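Local coordinates for protein Z5138 gene product (Escherichia coli, PDB 1XOU) that probably acts as a type III secretion chaperone that binds the filament protein EspA, and EspB, before their export, at residues B[39-44]-B[49-54]. The protein carries 1 engineered substitution. Numbering follows the deposited sequence.
Sequences NELSEK and PQAAEK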
loop_
_atom_site.group_PDB
_atom_site.type_symbol
_atom_site.label_atom_id
_atom_site.label_comp_id
_atom_site.label_asym_id
_atom_site.label_seq_id
_atom_site.Cartn_x
_atom_site.Cartn_y
_atom_site.Cartn_z
ATOM N N ASN B 39 -12.577 -17.092 3.779
ATOM C CA ASN B 39 -13.922 -17.645 3.763
ATOM C C ASN B 39 -13.842 -19.161 3.899
ATOM O O ASN B 39 -14.709 -19.784 4.515
ATOM C CB ASN B 39 -14.646 -17.290 2.475
ATOM C CG ASN B 39 -14.789 -15.799 2.285
ATOM O OD1 ASN B 39 -15.278 -15.080 3.174
ATOM N ND2 ASN B 39 -14.357 -15.313 1.122
ATOM N N GLU B 40 -12.805 -19.758 3.319
ATOM C CA GLU B 40 -12.637 -21.194 3.416
ATOM C C GLU B 40 -12.389 -21.525 4.877
ATOM O O GLU B 40 -12.920 -22.509 5.394
ATOM C CB GLU B 40 -11.466 -21.659 2.555
ATOM C CG GLU B 40 -11.714 -21.480 1.058
ATOM C CD GLU B 40 -10.456 -21.659 0.207
ATOM O OE1 GLU B 40 -9.345 -21.760 0.781
ATOM O OE2 GLU B 40 -10.588 -21.686 -1.039
ATOM N N LEU B 41 -11.600 -20.698 5.554
ATOM C CA LEU B 41 -11.322 -20.938 6.965
ATOM C C LEU B 41 -12.634 -20.949 7.751
ATOM O O LEU B 41 -12.747 -21.629 8.761
ATOM C CB LEU B 41 -10.405 -19.862 7.538
ATOM C CG LEU B 41 -9.323 -20.393 8.485
ATOM C CD1 LEU B 41 -8.837 -19.269 9.390
ATOM C CD2 LEU B 41 -9.875 -21.533 9.310
ATOM N N SER B 42 -13.619 -20.181 7.293
ATOM C CA SER B 42 -14.919 -20.142 7.957
ATOM C C SER B 42 -15.572 -21.508 7.832
ATOM O O SER B 42 -15.888 -22.148 8.831
ATOM C CB SER B 42 -15.830 -19.102 7.307
ATOM O OG SER B 42 -15.410 -17.799 7.632
ATOM N N GLU B 43 -15.776 -21.943 6.594
ATOM C CA GLU B 43 -16.385 -23.236 6.332
ATOM C C GLU B 43 -15.759 -24.307 7.205
ATOM O O GLU B 43 -16.471 -25.088 7.821
ATOM C CB GLU B 43 -16.220 -23.610 4.863
ATOM C CG GLU B 43 -16.916 -22.651 3.921
ATOM C CD GLU B 43 -18.401 -22.524 4.220
ATOM O OE1 GLU B 43 -19.140 -23.519 4.041
ATOM O OE2 GLU B 43 -18.829 -21.427 4.641
ATOM N N LYS B 44 -14.432 -24.336 7.276
ATOM C CA LYS B 44 -13.763 -25.345 8.084
ATOM C C LYS B 44 -14.022 -25.123 9.571
ATOM O O LYS B 44 -13.996 -26.068 10.357
ATOM C CB LYS B 44 -12.249 -25.362 7.802
ATOM C CG LYS B 44 -11.546 -26.640 8.308
ATOM C CD LYS B 44 -10.073 -26.757 7.876
ATOM C CE LYS B 44 -9.142 -25.864 8.707
ATOM N NZ LYS B 44 -7.688 -25.946 8.332
ATOM N N PRO B 49 -12.801 -26.751 15.488
ATOM C CA PRO B 49 -12.532 -25.691 16.465
ATOM C C PRO B 49 -11.120 -25.117 16.383
ATOM O O PRO B 49 -10.832 -24.079 16.977
ATOM C CB PRO B 49 -12.800 -26.382 17.796
ATOM C CG PRO B 49 -12.326 -27.758 17.536
ATOM C CD PRO B 49 -12.907 -28.055 16.167
ATOM N N GLN B 50 -10.236 -25.801 15.663
ATOM C CA GLN B 50 -8.869 -25.322 15.498
ATOM C C GLN B 50 -8.991 -24.150 14.532
ATOM O O GLN B 50 -8.336 -23.123 14.680
ATOM C CB GLN B 50 -7.987 -26.415 14.880
ATOM C CG GLN B 50 -6.517 -26.384 15.317
ATOM C CD GLN B 50 -6.293 -26.968 16.718
ATOM O OE1 GLN B 50 -6.574 -28.150 16.965
ATOM N NE2 GLN B 50 -5.785 -26.139 17.637
ATOM N N ALA B 51 -9.856 -24.323 13.539
ATOM C CA ALA B 51 -10.106 -23.301 12.537
ATOM C C ALA B 51 -10.813 -22.111 13.183
ATOM O O ALA B 51 -10.484 -20.957 12.920
ATOM C CB ALA B 51 -10.969 -23.884 11.406
ATOM N N ALA B 52 -11.790 -22.406 14.030
ATOM C CA ALA B 52 -12.551 -21.370 14.709
ATOM C C ALA B 52 -11.633 -20.467 15.524
ATOM O O ALA B 52 -11.781 -19.247 15.508
ATOM C CB ALA B 52 -13.602 -22.009 15.608
ATOM N N GLU B 53 -10.685 -21.067 16.234
ATOM C CA GLU B 53 -9.748 -20.309 17.049
ATOM C C GLU B 53 -8.835 -19.445 16.170
ATOM O O GLU B 53 -8.454 -18.338 16.555
ATOM C CB GLU B 53 -8.915 -21.265 17.896
ATOM C CG GLU B 53 -7.944 -20.575 18.839
ATOM C CD GLU B 53 -8.645 -19.751 19.919
ATOM O OE1 GLU B 53 -7.932 -19.106 20.732
ATOM O OE2 GLU B 53 -9.902 -19.753 19.952
ATOM N N LYS B 54 -8.480 -19.959 14.993
ATOM C CA LYS B 54 -7.641 -19.223 14.055
ATOM C C LYS B 54 -8.422 -18.014 13.569
ATOM O O LYS B 54 -7.956 -16.881 13.658
ATOM C CB LYS B 54 -7.250 -20.109 12.856
ATOM C CG LYS B 54 -6.071 -21.055 13.129
ATOM C CD LYS B 54 -5.639 -21.865 11.890
ATOM C CE LYS B 54 -6.712 -22.880 11.467
ATOM N NZ LYS B 54 -6.349 -23.754 10.288
#
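The contact closes the bend of a helical hairpin: the end of the long helix 3-47 turns sharply into helix 49-64, and the first turns of the return helix pack back on the last turns of the outgoing one. Leu41 and Ala51 form the apolar centre of this bend. The CD2 methyl of Leu41 rests on Ala51 CB at 3.3 Å, while its other branch, CD1, meets Lys54 CB at 3.9 Å, so the forked leucine straddles the successive turns that carry the two residues. The single methyl of Ala51 points toward helix 3-47. So small a side chain suits a place where the backbones are near, with the CA atoms of Lys44 and Ala51 6.1 Å apart and the segment axes approaching to 8.3 Å.

Lys44 flanks this patch with its aliphatic chain. CG lies anti to the backbone N (chi1 -164°), and a bend at chi3 carries CE over the alanine methyl, 3.8 Å from Ala51 CB. Lys54 uses its chain in a similar way, crossing Leu41 at about a right angle and bringing CE near CD2. Both lysines thus lend methylenes to the apolar contact, but their ammonium ends converge, with Lys44 NZ 3.2 Å from Lys54 NZ. Two ammonium groups so placed would be expected to repel, since both are donors, though at this resolution the exact separation means little.

Asp48, at the turn, accepts a hydrogen bond from Gln50 N through its carboxylate at the start of helix 49-64. The two segments run at 138°, splayed from antiparallel. A chain of a different protein packs an apolar side chain on Leu41 and its backbone on Lys54, so the bend lies against that partner at one end of the elongated hairpin.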